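Local coordinates for protein flavodoxin (Lactobacillus reuteri, PDB 5VEG) that binds flavin mononucleotide and probably serves as a low-potential electron donor to redox enzymes, in association with a bacterial microcompartment for 1,2-propanediol use, at residues Leu81-Pro94 with Tyr127-Phe139. Numbering follows the deposited sequence.
Sequences LVVCAYTYDEGAMP and YFNTTVDHFDDAF. With FMN (flavin mononucleotide), chain D.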
loop_
_atom_site.group_PDB
_atom_site.type_symbol
_atom_site.label_atom_id
_atom_site.label_comp_id
_atom_site.label_asym_id
_atom_site.label_seq_id
_atom_site.Cartn_x
_atom_site.Cartn_y
_atom_site.Cartn_z
ATOM N N LEU A 81 1.859 -4.321 -6.657
ATOM C CA LEU A 81 1.148 -3.069 -6.408
ATOM C C LEU A 81 0.951 -2.862 -4.907
ATOM O O LEU A 81 0.452 -3.754 -4.222
ATOM C CB LEU A 81 -0.207 -3.070 -7.112
ATOM C CG LEU A 81 -0.130 -3.558 -8.559
ATOM C CD1 LEU A 81 -1.517 -3.827 -9.102
ATOM C CD2 LEU A 81 0.612 -2.527 -9.388
ATOM N N VAL A 82 1.321 -1.683 -4.410
ATOM C CA VAL A 82 1.290 -1.364 -2.985
ATOM C C VAL A 82 0.656 0.006 -2.805
ATOM O O VAL A 82 1.033 0.959 -3.495
ATOM C CB VAL A 82 2.697 -1.391 -2.350
ATOM C CG1 VAL A 82 2.638 -0.970 -0.856
ATOM C CG2 VAL A 82 3.313 -2.772 -2.489
ATOM N N VAL A 83 -0.298 0.105 -1.866
ATOM C CA VAL A 83 -0.838 1.385 -1.400
ATOM C C VAL A 83 -0.518 1.555 0.085
ATOM O O VAL A 83 -0.798 0.664 0.900
ATOM C CB VAL A 83 -2.357 1.488 -1.636
ATOM C CG1 VAL A 83 -2.885 2.811 -1.117
ATOM C CG2 VAL A 83 -2.701 1.335 -3.145
ATOM N N CYS A 84 0.052 2.703 0.436
ATOM C CA CYS A 84 0.315 3.071 1.821
ATOM C C CYS A 84 -0.433 4.370 2.091
ATOM O O CYS A 84 -0.062 5.413 1.557
ATOM C CB CYS A 84 1.814 3.238 2.084
ATOM S SG CYS A 84 2.850 1.780 1.724
ATOM N N ALA A 85 -1.481 4.329 2.918
ATOM C CA ALA A 85 -2.330 5.506 3.050
ATOM C C ALA A 85 -2.894 5.629 4.457
ATOM O O ALA A 85 -3.180 4.628 5.120
ATOM C CB ALA A 85 -3.490 5.484 2.054
ATOM N N TYR A 86 -3.105 6.878 4.876
ATOM C CA TYR A 86 -3.595 7.169 6.218
ATOM C C TYR A 86 -5.113 7.033 6.283
ATOM O O TYR A 86 -5.803 6.884 5.268
ATOM C CB TYR A 86 -3.189 8.585 6.647
ATOM C CG TYR A 86 -3.795 9.681 5.780
ATOM C CD1 TYR A 86 -5.079 10.168 6.025
ATOM C CD2 TYR A 86 -3.079 10.224 4.710
ATOM C CE1 TYR A 86 -5.640 11.181 5.219
ATOM C CE2 TYR A 86 -3.627 11.225 3.901
ATOM C CZ TYR A 86 -4.903 11.696 4.160
ATOM O OH TYR A 86 -5.447 12.683 3.358
ATOM N N THR A 87 -5.624 7.106 7.510
ATOM C CA THR A 87 -7.040 7.197 7.820
ATOM C C THR A 87 -7.271 8.494 8.596
ATOM O O THR A 87 -6.450 8.877 9.438
ATOM C CB THR A 87 -7.496 5.987 8.650
ATOM O OG1 THR A 87 -7.204 4.765 7.943
ATOM C CG2 THR A 87 -8.981 6.069 8.930
ATOM N N TYR A 88 -8.381 9.173 8.313
ATOM C CA TYR A 88 -8.668 10.476 8.907
ATOM C C TYR A 88 -10.086 10.500 9.460
ATOM O O TYR A 88 -10.878 9.586 9.225
ATOM C CB TYR A 88 -8.488 11.603 7.884
ATOM C CG TYR A 88 -7.794 12.827 8.441
ATOM C CD1 TYR A 88 -6.551 12.724 9.046
ATOM C CD2 TYR A 88 -8.378 14.082 8.348
ATOM C CE1 TYR A 88 -5.913 13.836 9.551
ATOM C CE2 TYR A 88 -7.747 15.207 8.843
ATOM C CZ TYR A 88 -6.515 15.080 9.443
ATOM O OH TYR A 88 -5.876 16.192 9.940
ATOM N N ASP A 89 -10.382 11.549 10.225
ATOM C CA ASP A 89 -11.738 11.900 10.663
ATOM C C ASP A 89 -12.613 10.678 10.917
ATOM O O ASP A 89 -13.675 10.502 10.321
ATOM C CB ASP A 89 -12.415 12.813 9.646
ATOM C CG ASP A 89 -11.963 14.239 9.763
ATOM O OD1 ASP A 89 -12.293 14.886 10.781
ATOM O OD2 ASP A 89 -11.299 14.716 8.826
ATOM N N GLU A 90 -12.134 9.812 11.803
ATOM C CA GLU A 90 -12.903 8.656 12.252
ATOM C C GLU A 90 -13.264 7.735 11.079
ATOM O O GLU A 90 -14.430 7.516 10.754
ATOM C CB GLU A 90 -14.152 9.110 13.019
ATOM C CG GLU A 90 -13.857 10.040 14.207
ATOM C CD GLU A 90 -13.595 11.494 13.796
ATOM O OE1 GLU A 90 -14.545 12.177 13.343
ATOM O OE2 GLU A 90 -12.436 11.953 13.919
ATOM N N GLY A 91 -12.231 7.182 10.452
ATOM C CA GLY A 91 -12.409 6.165 9.430
ATOM C C GLY A 91 -12.429 6.665 7.999
ATOM O O GLY A 91 -12.627 5.860 7.084
ATOM N N ALA A 92 -12.213 7.957 7.773
ATOM C CA ALA A 92 -12.338 8.521 6.437
ATOM C C ALA A 92 -11.140 8.143 5.571
ATOM O O ALA A 92 -10.000 8.090 6.044
ATOM C CB ALA A 92 -12.469 10.044 6.515
ATOM N N MET A 93 -11.413 7.877 4.298
ATOM C CA MET A 93 -10.359 7.707 3.304
ATOM C C MET A 93 -9.690 9.048 2.999
ATOM O O MET A 93 -10.321 10.100 3.099
ATOM C CB MET A 93 -10.945 7.157 2.010
ATOM C CG MET A 93 -11.749 5.917 2.188
ATOM S SD MET A 93 -10.704 4.551 1.724
ATOM C CE MET A 93 -10.193 5.053 0.093
ATOM N N PRO A 94 -8.431 9.034 2.563
ATOM C CA PRO A 94 -7.821 10.268 2.044
ATOM C C PRO A 94 -8.604 10.797 0.849
ATOM O O PRO A 94 -8.860 10.074 -0.118
ATOM C CB PRO A 94 -6.406 9.823 1.645
ATOM C CG PRO A 94 -6.177 8.526 2.379
ATOM C CD PRO A 94 -7.518 7.881 2.458
ATOM N N TYR A 127 -11.715 2.297 14.256
ATOM C CA TYR A 127 -11.389 3.069 13.066
ATOM C C TYR A 127 -9.892 3.096 12.785
ATOM O O TYR A 127 -9.445 3.856 11.917
ATOM C CB TYR A 127 -11.938 4.492 13.204
ATOM C CG TYR A 127 -13.449 4.507 13.136
ATOM C CD1 TYR A 127 -14.116 3.957 12.044
ATOM C CD2 TYR A 127 -14.207 5.026 14.176
ATOM C CE1 TYR A 127 -15.499 3.945 11.980
ATOM C CE2 TYR A 127 -15.589 5.024 14.121
ATOM C CZ TYR A 127 -16.228 4.483 13.021
ATOM O OH TYR A 127 -17.597 4.476 12.973
ATOM N N PHE A 128 -9.105 2.296 13.512
ATOM C CA PHE A 128 -7.666 2.196 13.304
ATOM C C PHE A 128 -7.321 1.720 11.897
ATOM O O PHE A 128 -7.610 0.578 11.535
ATOM C CB PHE A 128 -7.049 1.238 14.330
ATOM C CG PHE A 128 -5.545 1.104 14.220
ATOM C CD1 PHE A 128 -4.736 2.232 14.224
ATOM C CD2 PHE A 128 -4.947 -0.164 14.146
ATOM C CE1 PHE A 128 -3.346 2.116 14.129
ATOM C CE2 PHE A 128 -3.566 -0.305 14.063
ATOM C CZ PHE A 128 -2.756 0.835 14.051
ATOM N N ASN A 129 -6.697 2.579 11.101
ATOM C CA ASN A 129 -6.191 2.195 9.773
ATOM C C ASN A 129 -7.279 1.592 8.882
ATOM O O ASN A 129 -7.024 0.670 8.114
ATOM C CB ASN A 129 -5.004 1.225 9.898
ATOM C CG ASN A 129 -3.678 1.950 9.937
ATOM O OD1 ASN A 129 -3.443 2.856 9.139
ATOM N ND2 ASN A 129 -2.812 1.574 10.871
ATOM N N THR A 130 -8.509 2.108 8.974
ATOM C CA THR A 130 -9.579 1.574 8.135
ATOM C C THR A 130 -9.266 1.739 6.645
ATOM O O THR A 130 -9.774 0.981 5.815
ATOM C CB THR A 130 -10.911 2.259 8.446
ATOM O OG1 THR A 130 -10.769 3.673 8.282
ATOM C CG2 THR A 130 -11.333 1.995 9.855
ATOM N N THR A 131 -8.454 2.727 6.285
ATOM C CA THR A 131 -8.137 2.906 4.872
ATOM C C THR A 131 -7.382 1.702 4.321
ATOM O O THR A 131 -7.561 1.332 3.151
ATOM C CB THR A 131 -7.346 4.201 4.690
ATOM O OG1 THR A 131 -8.189 5.309 5.037
ATOM C CG2 THR A 131 -6.846 4.370 3.248
ATOM N N VAL A 132 -6.547 1.077 5.153
ATOM C CA VAL A 132 -5.856 -0.141 4.752
ATOM C C VAL A 132 -6.859 -1.227 4.401
ATOM O O VAL A 132 -6.724 -1.911 3.378
ATOM C CB VAL A 132 -4.889 -0.586 5.869
ATOM C CG1 VAL A 132 -4.243 -1.916 5.527
ATOM C CG2 VAL A 132 -3.834 0.499 6.095
ATOM N N ASP A 133 -7.905 -1.377 5.225
ATOM C CA ASP A 133 -8.940 -2.367 4.950
ATOM C C ASP A 133 -9.687 -2.048 3.664
ATOM O O ASP A 133 -10.020 -2.959 2.893
ATOM C CB ASP A 133 -9.935 -2.440 6.107
ATOM C CG ASP A 133 -9.288 -2.859 7.406
ATOM O OD1 ASP A 133 -8.440 -3.774 7.362
ATOM O OD2 ASP A 133 -9.627 -2.274 8.466
ATOM N N HIS A 134 -9.966 -0.764 3.412
ATOM C CA HIS A 134 -10.660 -0.399 2.176
ATOM C C HIS A 134 -9.820 -0.724 0.945
ATOM O O HIS A 134 -10.335 -1.262 -0.042
ATOM C CB HIS A 134 -11.030 1.084 2.189
ATOM C CG HIS A 134 -12.200 1.384 3.067
ATOM N ND1 HIS A 134 -12.188 2.392 4.007
ATOM C CD2 HIS A 134 -13.408 0.782 3.169
ATOM C CE1 HIS A 134 -13.350 2.413 4.634
ATOM N NE2 HIS A 134 -14.109 1.452 4.137
ATOM N N PHE A 135 -8.527 -0.386 0.967
ATOM C CA PHE A 135 -7.716 -0.650 -0.219
ATOM C C PHE A 135 -7.488 -2.137 -0.422
ATOM O O PHE A 135 -7.428 -2.604 -1.569
ATOM C CB PHE A 135 -6.387 0.098 -0.155
ATOM C CG PHE A 135 -6.465 1.484 -0.733
ATOM C CD1 PHE A 135 -6.405 1.680 -2.114
ATOM C CD2 PHE A 135 -6.642 2.584 0.093
ATOM C CE1 PHE A 135 -6.492 2.945 -2.653
ATOM C CE2 PHE A 135 -6.734 3.864 -0.438
ATOM C CZ PHE A 135 -6.659 4.047 -1.814
ATOM N N ASP A 136 -7.364 -2.894 0.670
ATOM C CA ASP A 136 -7.246 -4.340 0.540
ATOM C C ASP A 136 -8.498 -4.930 -0.100
ATOM O O ASP A 136 -8.413 -5.770 -1.009
ATOM C CB ASP A 136 -6.982 -4.982 1.901
ATOM C CG ASP A 136 -6.439 -6.392 1.771
ATOM O OD1 ASP A 136 -7.220 -7.276 1.394
ATOM O OD2 ASP A 136 -5.232 -6.606 2.013
ATOM N N ASP A 137 -9.672 -4.489 0.354
ATOM C CA ASP A 137 -10.913 -4.885 -0.309
ATOM C C ASP A 137 -10.937 -4.441 -1.773
ATOM O O ASP A 137 -11.387 -5.192 -2.643
ATOM C CB ASP A 137 -12.116 -4.311 0.444
ATOM C CG ASP A 137 -12.413 -5.066 1.737
ATOM O OD1 ASP A 137 -11.877 -6.178 1.932
ATOM O OD2 ASP A 137 -13.193 -4.548 2.554
ATOM N N ALA A 138 -10.479 -3.224 -2.075
ATOM C CA ALA A 138 -10.533 -2.780 -3.466
ATOM C C ALA A 138 -9.673 -3.668 -4.359
ATOM O O ALA A 138 -10.069 -4.010 -5.485
ATOM C CB ALA A 138 -10.094 -1.325 -3.592
ATOM N N PHE A 139 -8.477 -4.027 -3.884
ATOM C CA PHE A 139 -7.624 -4.922 -4.660
ATOM C C PHE A 139 -8.298 -6.271 -4.861
ATOM O O PHE A 139 -8.169 -6.891 -5.925
ATOM C CB PHE A 139 -6.271 -5.093 -3.962
ATOM C CG PHE A 139 -5.258 -4.007 -4.289
ATOM C CD1 PHE A 139 -4.821 -3.812 -5.596
ATOM C CD2 PHE A 139 -4.731 -3.199 -3.280
ATOM C CE1 PHE A 139 -3.877 -2.840 -5.891
ATOM C CE2 PHE A 139 -3.803 -2.228 -3.558
ATOM C CZ PHE A 139 -3.370 -2.042 -4.869
HETATM N N1 FMN D . -5.970 7.280 12.384
HETATM C C2 FMN D . -6.716 6.124 12.265
HETATM O O2 FMN D . -6.144 5.040 12.204
HETATM N N3 FMN D . -8.093 6.182 12.229
HETATM C C4 FMN D . -8.743 7.396 12.313
HETATM O O4 FMN D . -9.968 7.417 12.272
HETATM C C4A FMN D . -8.003 8.573 12.440
HETATM N N5 FMN D . -8.630 9.805 12.524
HETATM C C5A FMN D . -7.852 10.950 12.643
HETATM C C6 FMN D . -8.453 12.210 12.736
HETATM C C7 FMN D . -7.665 13.361 12.858
HETATM C C7M FMN D . -8.304 14.720 12.960
HETATM C C8 FMN D . -6.280 13.257 12.899
HETATM C C8M FMN D . -5.437 14.495 13.035
HETATM C C9 FMN D . -5.673 12.007 12.813
HETATM C C9A FMN D . -6.462 10.865 12.673
HETATM N N10 FMN D . -5.844 9.638 12.577
HETATM C C10 FMN D . -6.611 8.499 12.475
HETATM C "C1'" FMN D . -4.350 9.558 12.677
HETATM C "C2'" FMN D . -3.541 9.565 11.387
HETATM O "O2'" FMN D . -3.995 8.518 10.568
HETATM C "C3'" FMN D . -2.123 9.257 11.832
HETATM O "O3'" FMN D . -1.570 10.328 12.574
HETATM C "C4'" FMN D . -1.201 8.940 10.672
HETATM O "O4'" FMN D . 0.050 8.573 11.196
HETATM C "C5'" FMN D . -1.001 10.166 9.797
HETATM O "O5'" FMN D . -0.295 9.730 8.655
HETATM P P FMN D . 0.473 10.785 7.710
HETATM O O1P FMN D . 1.591 11.407 8.517
HETATM O O2P FMN D . 1.055 9.987 6.556
HETATM O O3P FMN D . -0.464 11.867 7.265
HETATM O O HOH W 1 -4.748 4.035 7.227
HETATM O O HOH W 2 -11.022 4.565 5.267
#
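Thr-87 OG1 is gripped from two quarters: the backbone N of Thr-131, in the first turn of helix 130-139, donates to it at 2.9 Å in a nearly straight bond (167°), and OG1 itself donates to a water. That water gives its own two protons to Ala-85 O and Asn-129 OD1, while ND2 of the same amide is held by Ile-153 O. Thr-131 OG1 in turn donates to Tyr-86 O at 2.9 Å, the donor tilted 27° from the carbonyl plane; a second water, shared with Gly-91 O and His-134 ND1, also donates to this hydroxyl. Chi1 of -65° sets Thr-131 OG1 beside its backbone N, toward Tyr-86 O, and leaves CG2 anti to that N, against Ala-85 CB and Pro-94 CD.

Further along, strand 81-85 runs nearly antiparallel to the helix, and the contact turns apolar. Val-83 CG1 sits squarely over the face of the Phe-135 ring, 3.7 Å from its centroid, a CH-pi contact; CG2 reaches on to Phe-139 CE2 while still touching the CD1 side of Phe-135. Met-93, bent at chi2 and chi3, brings SD to 3.5 Å from His-134 ND1 and CE to the CE2 corner of Phe-135, whose ring also meets Tyr-101 edge-to-face. An alanine in place of Phe-135 would probably open a gap beneath Val-83 CG1 and leave the Met-93 methyl without the ring it rests on.

Both loops close on the flavin of this doubly wound flavodoxin fold. FMN N3 donates to Tyr-127 O at 2.7 Å, O2 accepts from Asn-129 N, and O4 accepts from Gly-91 N at 2.9 Å. With the loop after strand 81-85 tied to the start of the helix by the two threonine bonds, both loops present backbone groups matched to the pyrimidine edge of the isoalloxazine, so the polar end of this contact is likely to fix the cofactor's position.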